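Long-range contacts in RNA pseudouridylate synthase domain-containing protein 1 (Homo sapiens, PDB 5VBB), which belongs to the RluA family of pseudouridine synthases and probably binds RNA and converts uridines in it to pseudouridine: residues F18-K23 against E220-C225; L100-G105 against V161-L166; V150-L155 against H241-S246. One frame throughout, in Å; residues are numbered along the deposited sequence.

Interaction 1 (F18-K23 against E220-C225)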
ATOM      1  N   PHE A  18      -3.365 -19.041   8.752  1.00 43.11           N
ATOM      2  CA  PHE A  18      -2.813 -17.831   8.182  1.00 40.45           C
ATOM      3  C   PHE A  18      -2.028 -17.038   9.174  1.00 46.81           C
ATOM      4  O   PHE A  18      -2.309 -17.037  10.363  1.00 45.85           O
ATOM      5  CB  PHE A  18      -3.937 -16.938   7.626  1.00 40.48           C
ATOM      6  CG  PHE A  18      -4.654 -17.560   6.463  1.00 41.03           C
ATOM      7  CD1 PHE A  18      -4.082 -17.574   5.206  1.00 43.54           C
ATOM      8  CD2 PHE A  18      -5.883 -18.178   6.639  1.00 43.12           C
ATOM      9  CE1 PHE A  18      -4.774 -18.087   4.119  1.00 45.03           C
ATOM     10  CE2 PHE A  18      -6.545 -18.750   5.570  1.00 46.48           C
ATOM     11  CZ  PHE A  18      -5.997 -18.683   4.307  1.00 45.10           C
ATOM     12  N   LEU A  19      -1.107 -16.267   8.639  1.00 46.01           N
ATOM     13  CA  LEU A  19      -0.275 -15.346   9.370  1.00 47.80           C
ATOM     14  C   LEU A  19      -0.267 -14.057   8.542  1.00 45.73           C
ATOM     15  O   LEU A  19      -0.072 -14.136   7.339  1.00 44.44           O
ATOM     16  CB  LEU A  19       1.128 -15.954   9.474  1.00 50.09           C
ATOM     17  CG  LEU A  19       2.251 -15.121   9.981  1.00 57.47           C
ATOM     18  CD1 LEU A  19       1.927 -14.542  11.326  1.00 59.72           C
ATOM     19  CD2 LEU A  19       3.496 -15.956  10.092  1.00 63.72           C
ATOM     20  N   VAL A  20      -0.500 -12.910   9.164  1.00 40.44           N
ATOM     21  CA  VAL A  20      -0.430 -11.595   8.492  1.00 38.04           C
ATOM     22  C   VAL A  20       0.642 -10.806   9.200  1.00 41.52           C
ATOM     23  O   VAL A  20       0.549 -10.564  10.405  1.00 40.48           O
ATOM     24  CB  VAL A  20      -1.746 -10.785   8.417  1.00 39.58           C
ATOM     25  CG1 VAL A  20      -1.585  -9.523   7.562  1.00 38.82           C
ATOM     26  CG2 VAL A  20      -2.885 -11.629   7.904  1.00 38.83           C
ATOM     27  N   VAL A  21       1.639 -10.365   8.439  1.00 37.53           N
ATOM     28  CA  VAL A  21       2.717  -9.560   8.989  1.00 38.33           C
ATOM     29  C   VAL A  21       2.458  -8.117   8.638  1.00 38.94           C
ATOM     30  O   VAL A  21       1.732  -7.826   7.682  1.00 38.66           O
ATOM     31  CB  VAL A  21       4.137 -10.021   8.522  1.00 42.71           C
ATOM     32  CG1 VAL A  21       4.388 -11.485   8.879  1.00 44.39           C
ATOM     33  CG2 VAL A  21       4.335  -9.812   7.029  1.00 42.06           C
ATOM     34  N   ASN A  22       3.073  -7.213   9.389  1.00 36.35           N
ATOM     35  CA  ASN A  22       3.091  -5.793   9.098  1.00 34.78           C
ATOM     36  C   ASN A  22       4.511  -5.606   8.520  1.00 39.03           C
ATOM     37  O   ASN A  22       5.482  -5.471   9.255  1.00 37.02           O
ATOM     38  CB  ASN A  22       2.836  -4.971  10.360  1.00 40.03           C
ATOM     39  CG  ASN A  22       2.866  -3.492  10.135  1.00 55.79           C
ATOM     40  OD1 ASN A  22       3.005  -3.031   9.009  1.00 43.90           O
ATOM     41  ND2 ASN A  22       2.719  -2.719  11.192  1.00 52.54           N
ATOM     42  N   LYS A  23       4.641  -5.812   7.217  1.00 36.47           N
ATOM     43  CA  LYS A  23       5.941  -5.840   6.555  1.00 36.25           C
ATOM     44  C   LYS A  23       6.646  -4.506   6.720  1.00 39.67           C
ATOM     45  O   LYS A  23       6.027  -3.466   6.641  1.00 37.64           O
ATOM     46  CB  LYS A  23       5.809  -6.177   5.045  1.00 37.95           C
ATOM     47  CG  LYS A  23       7.155  -6.396   4.338  1.00 45.43           C
ATOM     48  CD  LYS A  23       6.994  -6.618   2.832  1.00 46.94           C
ATOM     49  CE  LYS A  23       6.885  -5.397   1.960  1.00 40.01           C
ATOM     50  NZ  LYS A  23       8.086  -4.545   1.919  1.00 37.62           N
ATOM     51  N   GLU A 220     -12.104 -19.025   6.629  1.00 49.35           N
ATOM     52  CA  GLU A 220     -11.710 -17.962   7.530  1.00 47.03           C
ATOM     53  C   GLU A 220     -11.704 -16.613   6.838  1.00 46.38           C
ATOM     54  O   GLU A 220     -11.205 -16.527   5.726  1.00 43.54           O
ATOM     55  CB  GLU A 220     -10.280 -18.313   7.955  1.00 48.90           C
ATOM     56  CG  GLU A 220      -9.670 -17.482   9.058  1.00 57.24           C
ATOM     57  CD  GLU A 220      -8.343 -18.071   9.494  1.00 65.40           C
ATOM     58  OE1 GLU A 220      -8.175 -19.306   9.407  1.00 59.51           O
ATOM     59  OE2 GLU A 220      -7.450 -17.295   9.887  1.00 66.76           O
ATOM     60  N   CYS A 221     -12.234 -15.571   7.471  1.00 44.21           N
ATOM     61  CA  CYS A 221     -12.174 -14.225   6.887  1.00 43.86           C
ATOM     62  C   CYS A 221     -11.002 -13.558   7.532  1.00 46.81           C
ATOM     63  O   CYS A 221     -11.089 -13.109   8.686  1.00 46.91           O
ATOM     64  CB  CYS A 221     -13.465 -13.445   7.107  1.00 45.01           C
ATOM     65  SG  CYS A 221     -13.442 -11.774   6.413  1.00 48.09           S
ATOM     66  N   VAL A 222      -9.868 -13.552   6.811  1.00 41.18           N
ATOM     67  CA  VAL A 222      -8.629 -12.949   7.295  1.00 40.29           C
ATOM     68  C   VAL A 222      -8.820 -11.470   7.133  1.00 45.85           C
ATOM     69  O   VAL A 222      -8.840 -11.015   5.999  1.00 46.61           O
ATOM     70  CB  VAL A 222      -7.399 -13.438   6.504  1.00 42.77           C
ATOM     71  CG1 VAL A 222      -6.110 -12.746   6.986  1.00 42.02           C
ATOM     72  CG2 VAL A 222      -7.281 -14.949   6.554  1.00 42.73           C
ATOM     73  N   GLU A 223      -9.010 -10.724   8.239  1.00 39.97           N
ATOM     74  CA  GLU A 223      -9.253  -9.296   8.136  1.00 38.83           C
ATOM     75  C   GLU A 223      -8.357  -8.542   9.092  1.00 42.00           C
ATOM     76  O   GLU A 223      -8.378  -8.798  10.302  1.00 39.87           O
ATOM     77  CB  GLU A 223     -10.727  -9.027   8.406  1.00 40.21           C
ATOM     78  CG  GLU A 223     -11.101  -7.562   8.479  1.00 44.39           C
ATOM     79  CD  GLU A 223     -12.588  -7.339   8.641  1.00 62.25           C
ATOM     80  OE1 GLU A 223     -13.305  -8.291   9.022  1.00 68.83           O
ATOM     81  OE2 GLU A 223     -13.044  -6.209   8.361  1.00 51.91           O
ATOM     82  N   VAL A 224      -7.544  -7.626   8.575  1.00 38.92           N
ATOM     83  CA  VAL A 224      -6.661  -6.900   9.463  1.00 38.80           C
ATOM     84  C   VAL A 224      -6.691  -5.447   9.107  1.00 41.23           C
ATOM     85  O   VAL A 224      -6.941  -5.042   7.961  1.00 37.54           O
ATOM     86  CB  VAL A 224      -5.190  -7.457   9.553  1.00 45.30           C
ATOM     87  CG1 VAL A 224      -5.167  -8.973   9.552  1.00 45.37           C
ATOM     88  CG2 VAL A 224      -4.294  -6.937   8.443  1.00 45.86           C
ATOM     89  N   CYS A 225      -6.480  -4.669  10.151  1.00 39.80           N
ATOM     90  CA  CYS A 225      -6.331  -3.253  10.122  1.00 42.41           C
ATOM     91  C   CYS A 225      -5.144  -2.950  10.991  1.00 48.44           C
ATOM     92  O   CYS A 225      -5.247  -2.983  12.215  1.00 49.51           O
ATOM     93  CB  CYS A 225      -7.591  -2.569  10.626  1.00 43.85           C
ATOM     94  SG  CYS A 225      -7.703  -0.886  10.076  1.00 47.66           S
TER

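Interaction 2 (L100-G105 against V161-L166)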
ATOM      1  N   LEU A 100      -2.660   3.620   3.355  1.00 33.76           N
ATOM      2  CA  LEU A 100      -2.470   4.979   3.813  1.00 33.30           C
ATOM      3  C   LEU A 100      -1.270   5.507   3.084  1.00 37.54           C
ATOM      4  O   LEU A 100      -0.341   4.739   2.794  1.00 37.04           O
ATOM      5  CB  LEU A 100      -2.175   5.025   5.318  1.00 33.60           C
ATOM      6  CG  LEU A 100      -3.295   4.584   6.222  1.00 37.73           C
ATOM      7  CD1 LEU A 100      -2.824   4.461   7.634  1.00 36.78           C
ATOM      8  CD2 LEU A 100      -4.493   5.534   6.150  1.00 40.62           C
ATOM      9  N   ALA A 101      -1.220   6.838   2.882  1.00 34.08           N
ATOM     10  CA  ALA A 101      -0.075   7.470   2.250  1.00 33.44           C
ATOM     11  C   ALA A 101       0.027   8.907   2.606  1.00 38.09           C
ATOM     12  O   ALA A 101      -0.981   9.525   2.942  1.00 37.53           O
ATOM     13  CB  ALA A 101      -0.167   7.345   0.734  1.00 34.26           C
ATOM     14  N   LEU A 102       1.262   9.457   2.514  1.00 34.94           N
ATOM     15  CA  LEU A 102       1.519  10.866   2.621  1.00 34.38           C
ATOM     16  C   LEU A 102       1.911  11.254   1.209  1.00 38.13           C
ATOM     17  O   LEU A 102       2.863  10.715   0.688  1.00 38.74           O
ATOM     18  CB  LEU A 102       2.618  11.215   3.586  1.00 34.85           C
ATOM     19  CG  LEU A 102       2.350  10.916   5.056  1.00 39.22           C
ATOM     20  CD1 LEU A 102       3.577  11.178   5.891  1.00 40.37           C
ATOM     21  CD2 LEU A 102       1.194  11.691   5.562  1.00 38.25           C
ATOM     22  N   LEU A 103       1.133  12.140   0.581  1.00 35.83           N
ATOM     23  CA  LEU A 103       1.325  12.560  -0.791  1.00 35.88           C
ATOM     24  C   LEU A 103       1.764  14.015  -0.860  1.00 39.70           C
ATOM     25  O   LEU A 103       1.305  14.808  -0.045  1.00 38.61           O
ATOM     26  CB  LEU A 103      -0.017  12.452  -1.528  1.00 35.64           C
ATOM     27  CG  LEU A 103      -0.685  11.089  -1.612  1.00 37.38           C
ATOM     28  CD1 LEU A 103      -1.860  11.169  -2.562  1.00 36.51           C
ATOM     29  CD2 LEU A 103       0.302  10.027  -2.084  1.00 35.39           C
ATOM     30  N   ARG A 104       2.493  14.391  -1.918  1.00 36.76           N
ATOM     31  CA  ARG A 104       2.951  15.779  -2.123  1.00 36.98           C
ATOM     32  C   ARG A 104       1.792  16.709  -2.457  1.00 42.06           C
ATOM     33  O   ARG A 104       0.972  16.361  -3.292  1.00 41.12           O
ATOM     34  CB  ARG A 104       3.980  15.864  -3.269  1.00 37.70           C
ATOM     35  CG  ARG A 104       5.313  15.154  -3.008  1.00 43.58           C
ATOM     36  CD  ARG A 104       6.139  15.948  -2.057  1.00 48.61           C
ATOM     37  NE  ARG A 104       7.404  15.316  -1.689  1.00 48.11           N
ATOM     38  CZ  ARG A 104       8.099  15.637  -0.609  1.00 52.82           C
ATOM     39  NH1 ARG A 104       7.662  16.583   0.214  1.00 42.96           N
ATOM     40  NH2 ARG A 104       9.219  14.990  -0.317  1.00 50.31           N
ATOM     41  N   GLY A 105       1.763  17.888  -1.831  1.00 41.87           N
ATOM     42  CA  GLY A 105       0.742  18.906  -2.045  1.00 42.36           C
ATOM     43  C   GLY A 105      -0.521  18.697  -1.237  1.00 45.71           C
ATOM     44  O   GLY A 105      -0.792  17.594  -0.754  1.00 46.10           O
ATOM     45  N   VAL A 161       1.839  18.526   2.321  1.00 40.34           N
ATOM     46  CA  VAL A 161       1.489  17.169   1.941  1.00 41.15           C
ATOM     47  C   VAL A 161       0.060  16.866   2.404  1.00 44.13           C
ATOM     48  O   VAL A 161      -0.466  17.492   3.346  1.00 43.74           O
ATOM     49  CB  VAL A 161       2.451  16.057   2.479  1.00 45.52           C
ATOM     50  CG1 VAL A 161       3.903  16.274   2.065  1.00 43.82           C
ATOM     51  CG2 VAL A 161       2.303  15.848   3.960  1.00 46.81           C
ATOM     52  N   SER A 162      -0.491  15.824   1.818  1.00 38.84           N
ATOM     53  CA  SER A 162      -1.804  15.304   2.214  1.00 39.01           C
ATOM     54  C   SER A 162      -1.700  13.889   2.733  1.00 39.26           C
ATOM     55  O   SER A 162      -1.150  13.028   2.061  1.00 38.71           O
ATOM     56  CB  SER A 162      -2.771  15.301   1.034  1.00 40.81           C
ATOM     57  OG  SER A 162      -2.973  16.615   0.547  1.00 45.84           O
ATOM     58  N   LYS A 163      -2.298  13.624   3.886  1.00 34.56           N
ATOM     59  CA  LYS A 163      -2.424  12.266   4.363  1.00 34.50           C
ATOM     60  C   LYS A 163      -3.719  11.706   3.757  1.00 36.24           C
ATOM     61  O   LYS A 163      -4.772  12.345   3.869  1.00 34.41           O
ATOM     62  CB  LYS A 163      -2.492  12.208   5.882  1.00 36.87           C
ATOM     63  CG  LYS A 163      -2.512  10.770   6.371  1.00 33.24           C
ATOM     64  CD  LYS A 163      -2.349  10.741   7.864  1.00 36.02           C
ATOM     65  CE  LYS A 163      -2.537   9.353   8.383  1.00 44.85           C
ATOM     66  NZ  LYS A 163      -2.462   9.305   9.869  1.00 46.61           N
ATOM     67  N   VAL A 164      -3.637  10.541   3.076  1.00 34.50           N
ATOM     68  CA  VAL A 164      -4.784   9.985   2.379  1.00 33.78           C
ATOM     69  C   VAL A 164      -5.007   8.534   2.680  1.00 36.16           C
ATOM     70  O   VAL A 164      -4.072   7.814   3.036  1.00 33.75           O
ATOM     71  CB  VAL A 164      -4.663  10.165   0.840  1.00 37.58           C
ATOM     72  CG1 VAL A 164      -4.425  11.622   0.459  1.00 37.21           C
ATOM     73  CG2 VAL A 164      -3.550   9.281   0.263  1.00 37.29           C
ATOM     74  N   LEU A 165      -6.247   8.084   2.419  1.00 32.27           N
ATOM     75  CA  LEU A 165      -6.637   6.681   2.434  1.00 33.55           C
ATOM     76  C   LEU A 165      -6.845   6.326   0.950  1.00 36.02           C
ATOM     77  O   LEU A 165      -7.549   7.057   0.235  1.00 36.72           O
ATOM     78  CB  LEU A 165      -7.933   6.482   3.223  1.00 34.98           C
ATOM     79  CG  LEU A 165      -8.516   5.051   3.327  1.00 39.66           C
ATOM     80  CD1 LEU A 165      -7.597   4.142   4.072  1.00 41.86           C
ATOM     81  CD2 LEU A 165      -9.809   5.066   4.052  1.00 45.54           C
ATOM     82  N   LEU A 166      -6.255   5.220   0.489  1.00 31.84           N
ATOM     83  CA  LEU A 166      -6.368   4.767  -0.895  1.00 31.53           C
ATOM     84  C   LEU A 166      -6.981   3.417  -0.946  1.00 33.85           C
ATOM     85  O   LEU A 166      -6.490   2.509  -0.281  1.00 33.41           O
ATOM     86  CB  LEU A 166      -5.003   4.712  -1.558  1.00 32.04           C
ATOM     87  CG  LEU A 166      -4.261   6.056  -1.620  1.00 36.30           C
ATOM     88  CD1 LEU A 166      -2.809   5.859  -1.804  1.00 36.03           C
ATOM     89  CD2 LEU A 166      -4.833   6.953  -2.672  1.00 35.53           C
TER

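Interaction 3 (V150-L155 against H241-S246)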
ATOM      1  N   VAL A 150      -9.119  12.126   1.173  1.00 33.71           N
ATOM      2  CA  VAL A 150      -8.173  12.990   1.867  1.00 34.72           C
ATOM      3  C   VAL A 150      -8.497  12.979   3.364  1.00 39.30           C
ATOM      4  O   VAL A 150      -9.616  13.294   3.735  1.00 37.56           O
ATOM      5  CB  VAL A 150      -8.159  14.417   1.292  1.00 38.05           C
ATOM      6  CG1 VAL A 150      -7.150  15.279   2.015  1.00 38.45           C
ATOM      7  CG2 VAL A 150      -7.848  14.416  -0.199  1.00 37.43           C
ATOM      8  N   LEU A 151      -7.516  12.614   4.214  1.00 36.12           N
ATOM      9  CA  LEU A 151      -7.709  12.543   5.655  1.00 36.03           C
ATOM     10  C   LEU A 151      -7.299  13.840   6.316  1.00 40.59           C
ATOM     11  O   LEU A 151      -8.022  14.370   7.163  1.00 39.88           O
ATOM     12  CB  LEU A 151      -6.904  11.394   6.238  1.00 36.27           C
ATOM     13  CG  LEU A 151      -7.229  10.030   5.707  1.00 40.06           C
ATOM     14  CD1 LEU A 151      -6.187   9.033   6.186  1.00 40.03           C
ATOM     15  CD2 LEU A 151      -8.686   9.638   6.024  1.00 39.80           C
ATOM     16  N   GLU A 152      -6.112  14.351   5.960  1.00 39.25           N
ATOM     17  CA  GLU A 152      -5.579  15.552   6.583  1.00 39.01           C
ATOM     18  C   GLU A 152      -4.658  16.298   5.650  1.00 42.55           C
ATOM     19  O   GLU A 152      -4.072  15.701   4.760  1.00 41.00           O
ATOM     20  CB  GLU A 152      -4.724  15.165   7.849  1.00 40.27           C
ATOM     21  CG  GLU A 152      -5.479  14.836   9.144  1.00 53.67           C
ATOM     22  CD  GLU A 152      -4.632  14.389  10.331  1.00 70.00           C
ATOM     23  OE1 GLU A 152      -3.772  13.510  10.121  1.00 46.14           O
ATOM     24  OE2 GLU A 152      -4.817  14.906  11.459  1.00 54.02           O
ATOM     25  N   HIS A 153      -4.490  17.607   5.908  1.00 40.35           N
ATOM     26  CA  HIS A 153      -3.472  18.441   5.273  1.00 39.96           C
ATOM     27  C   HIS A 153      -2.480  18.744   6.380  1.00 43.19           C
ATOM     28  O   HIS A 153      -2.865  18.905   7.544  1.00 41.14           O
ATOM     29  CB  HIS A 153      -4.028  19.760   4.730  1.00 41.89           C
ATOM     30  CG  HIS A 153      -4.852  19.625   3.491  1.00 44.95           C
ATOM     31  ND1 HIS A 153      -5.684  20.639   3.083  1.00 47.34           N
ATOM     32  CD2 HIS A 153      -4.911  18.619   2.583  1.00 45.78           C
ATOM     33  CE1 HIS A 153      -6.286  20.194   1.992  1.00 46.77           C
ATOM     34  NE2 HIS A 153      -5.826  19.000   1.636  1.00 45.91           N
ATOM     35  N   GLY A 154      -1.213  18.846   6.006  1.00 39.42           N
ATOM     36  CA  GLY A 154      -0.157  19.172   6.948  1.00 40.36           C
ATOM     37  C   GLY A 154       1.137  19.479   6.246  1.00 43.39           C
ATOM     38  O   GLY A 154       1.159  19.599   5.017  1.00 41.00           O
ATOM     39  N   LEU A 155       2.238  19.477   7.005  1.00 40.86           N
ATOM     40  CA  LEU A 155       3.550  19.650   6.409  1.00 42.20           C
ATOM     41  C   LEU A 155       4.387  18.411   6.727  1.00 45.37           C
ATOM     42  O   LEU A 155       4.316  17.917   7.853  1.00 43.61           O
ATOM     43  CB  LEU A 155       4.279  20.901   6.927  1.00 44.73           C
ATOM     44  CG  LEU A 155       3.562  22.253   6.836  1.00 49.94           C
ATOM     45  CD1 LEU A 155       4.324  23.275   7.567  1.00 51.50           C
ATOM     46  CD2 LEU A 155       3.322  22.671   5.387  1.00 49.68           C
ATOM     47  N   HIS A 241      -2.007  19.741  10.176  1.00 51.73           N
ATOM     48  CA  HIS A 241      -2.598  21.036  10.565  1.00 53.72           C
ATOM     49  C   HIS A 241      -4.117  21.094  10.354  1.00 57.73           C
ATOM     50  O   HIS A 241      -4.772  21.780  11.141  1.00 59.92           O
ATOM     51  CB  HIS A 241      -1.958  22.264   9.899  1.00 56.28           C
ATOM     52  CG  HIS A 241      -1.764  22.252   8.416  1.00 60.63           C
ATOM     53  ND1 HIS A 241      -2.834  22.421   7.529  1.00 63.76           N
ATOM     54  CD2 HIS A 241      -0.608  22.349   7.715  1.00 62.88           C
ATOM     55  CE1 HIS A 241      -2.289  22.472   6.318  1.00 62.63           C
ATOM     56  NE2 HIS A 241      -0.941  22.384   6.388  1.00 62.15           N
ATOM     57  N   THR A 242      -4.676  20.446   9.311  1.00 50.56           N
ATOM     58  CA  THR A 242      -6.132  20.494   9.059  1.00 49.89           C
ATOM     59  C   THR A 242      -6.701  19.095   8.930  1.00 51.56           C
ATOM     60  O   THR A 242      -6.217  18.313   8.116  1.00 49.34           O
ATOM     61  CB  THR A 242      -6.460  21.270   7.787  1.00 52.30           C
ATOM     62  OG1 THR A 242      -5.824  22.540   7.834  1.00 55.60           O
ATOM     63  CG2 THR A 242      -7.985  21.453   7.582  1.00 54.49           C
ATOM     64  N   LEU A 243      -7.745  18.798   9.695  1.00 49.51           N
ATOM     65  CA  LEU A 243      -8.427  17.516   9.612  1.00 49.43           C
ATOM     66  C   LEU A 243      -9.565  17.617   8.621  1.00 51.66           C
ATOM     67  O   LEU A 243     -10.435  18.459   8.801  1.00 52.79           O
ATOM     68  CB  LEU A 243      -8.982  17.111  10.978  1.00 50.71           C
ATOM     69  CG  LEU A 243      -9.708  15.755  11.034  1.00 55.62           C
ATOM     70  CD1 LEU A 243      -8.749  14.601  10.862  1.00 54.30           C
ATOM     71  CD2 LEU A 243     -10.447  15.613  12.338  1.00 62.57           C
ATOM     72  N   LEU A 244      -9.570  16.765   7.587  1.00 45.48           N
ATOM     73  CA  LEU A 244     -10.675  16.705   6.643  1.00 45.77           C
ATOM     74  C   LEU A 244     -11.605  15.560   7.031  1.00 51.33           C
ATOM     75  O   LEU A 244     -12.819  15.774   7.159  1.00 53.35           O
ATOM     76  CB  LEU A 244     -10.206  16.560   5.177  1.00 45.69           C
ATOM     77  CG  LEU A 244      -9.679  17.861   4.514  1.00 53.85           C
ATOM     78  CD1 LEU A 244      -8.211  18.029   4.741  1.00 52.70           C
ATOM     79  CD2 LEU A 244      -9.956  17.861   2.989  1.00 62.43           C
ATOM     80  N   GLN A 245     -11.063  14.345   7.210  1.00 45.75           N
ATOM     81  CA  GLN A 245     -11.909  13.181   7.514  1.00 44.94           C
ATOM     82  C   GLN A 245     -11.302  12.319   8.591  1.00 47.50           C
ATOM     83  O   GLN A 245     -10.093  12.297   8.769  1.00 48.48           O
ATOM     84  CB  GLN A 245     -12.166  12.366   6.218  1.00 45.23           C
ATOM     85  CG  GLN A 245     -13.220  13.036   5.373  1.00 62.62           C
ATOM     86  CD  GLN A 245     -13.398  12.483   3.987  1.00 73.37           C
ATOM     87  OE1 GLN A 245     -14.373  11.742   3.709  1.00 55.10           O
ATOM     88  NE2 GLN A 245     -12.559  12.996   3.058  1.00 61.81           N
ATOM     89  N   SER A 246     -12.161  11.587   9.289  1.00 44.67           N
ATOM     90  CA  SER A 246     -11.775  10.705  10.382  1.00 44.94           C
ATOM     91  C   SER A 246     -11.385   9.322   9.840  1.00 46.59           C
ATOM     92  O   SER A 246     -12.228   8.647   9.257  1.00 43.06           O
ATOM     93  CB  SER A 246     -12.946  10.536  11.347  1.00 48.53           C
ATOM     94  OG  SER A 246     -12.703   9.487  12.268  1.00 59.91           O
TER

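Interaction 1 (F18-K23 against E220-C225)
Glu220, Val222 and Val224 project from strand 221-225 and the residue before it onto Phe18 and Val20, joining two separate antiparallel sheets of the pseudouridine synthase fold. Strand 18-23 belongs to a small four-stranded sheet, strand 221-225 to the large curled one. Their segment axes run nearly parallel, 17° apart, but stay 8.9 Å from each other at closest approach. With no hydrogen bond between them, this is packing of side chains between sheets, not strand pairing.

Glu220 comes first. Its extended chain runs alongside Phe18, the two side chains pointing opposite ways, and brings the carboxylate to the ring's edge, with OE2 3.7 Å from Phe18 CD2 and the two planes 85° apart. The same OE2 accepts hydrogen bonds from Tyr13 and Ser15, so the carboxylate is held next to the C-H edge, a placement that is probably mildly favourable electrostatically.

Val222 then fills the middle of the contact, using both of its branches. CG2 sits over one face of the Phe18 ring, 3.9 Å from the centroid, in a CH-pi contact. CG1 is turned anti to the backbone N (chi1 177°), which aims it along the strand toward Val20, where it lies 3.5 Å from Val20 CG2. Cys75, Ala77 and Thr217 also touch the Phe18 side chain.

Val224 closes the row by meeting Val20 tip to tip, while Tyr13 packs on it as well. Val224 CG1 lies 3.9 Å from Val20 CG2, and Val224 CG2 lies 3.8 Å from Val20 CG1.

Interaction 2 (L100-G105 against V161-L166)
Two antiparallel strands of the large curled sheet of the pseudouridine synthase fold meet here, paired from Leu100 opposite Leu165 to Arg104 opposite Val161. Ala101-Val164 and Leu103-Ser162 are the hydrogen-bonded pairs. Leu103 N reaches Ser162 O over 2.9 Å and nearly straight (172° at the hydrogen), and Ser162 N returns a bond of 2.8 Å to Leu103 O.

Where strand 100-104 ends, a side chain takes over. Ser162 OG is turned anti to its own carbonyl carbon (chi1 -61°), and from there gives a 2.7 Å hydrogen bond to Gly105 O, lying in the carbonyl plane on a lone pair. The same hydroxyl accepts from Ile107 N, so one serine ties down two backbone groups beyond the strand.

On the face carrying Ala101, Leu103 and Val164, Val164 CG2 lies 3.8 Å from Leu103 CD1, the side chains crossing at about a right angle, and 3.9 Å from Ala101 CB. Leu166 CD1 approaches Ala101 CB to 4.0 Å; its side chain is about 11 Å from that of Asp67, the active-site aspartate inferred from relatives.

On the other face of the sheet, Leu102 CD2 packs 3.7 Å from Lys163 CB. The lysine's extended chain carries NZ on to Phe230 O, a hydrogen bond, and to Asp228, whose carboxylate probably offsets the charge of this buried residue while the methylenes serve as apolar surface.

Interaction 3 (V150-L155 against H241-S246)
Leu244 CD1 stands squarely above the His153 ring, 3.8 Å from its centroid and 2° off the normal, a CH-pi contact. The ring also stacks with His106, and its NE2 bonds to Ile107 O. The His241 ring lies over Gly154, whose CA sits 3.6 Å from the ring centroid, with His153 O over the same face, both atoms displaced from its centre. His241 reaches there with CG between its backbone N and carbonyl carbon (chi1 49°), and a 3.0 Å hydrogen bond between His241 ND1 and Thr242 OG1, in the ring plane, helps fix the ring's rotation. His241 and Thr242 together stand opposite His153, a classic beta bulge at this antiparallel edge of the large sheet, and both their backbone N atoms bond to His153 O. Past the strand, Leu244 N and Gln245 N converge on Leu151 O from one face of its plane. Gln245 NE2 adds a bent bond of 3.0 Å to Val150 O (136° at the hydrogen) and another to Ser110 O. With an alanine here, Val150 O and Ser110 O, robbed of their common donor, would probably be held less firmly. Leu244 crosses Val150 at a slant, its CD2 3.9 Å from Val150 CG1.

Interactions 2 and 3 lie side by side, their centres about 9 Å apart, because strands 159-168 and 146-156 are themselves paired: Lys163 probably hydrogen-bonds through its backbone N and O to Glu152 and Leu151, which form a bulge opposite it. Interaction 2 is buried and regular in its pairing, whereas interaction 3 is at the partly exposed margin, where a bulge, histidine rings and an amide supplement a shorter strand pairing. Interaction 1 stands apart, its nearest atoms about 8 Å from interaction 2. It too is mostly buried and reaches the same large sheet, but joins that sheet to a second one through mainly apolar side chains, with one carboxylate at a ring edge and no backbone hydrogen bonds.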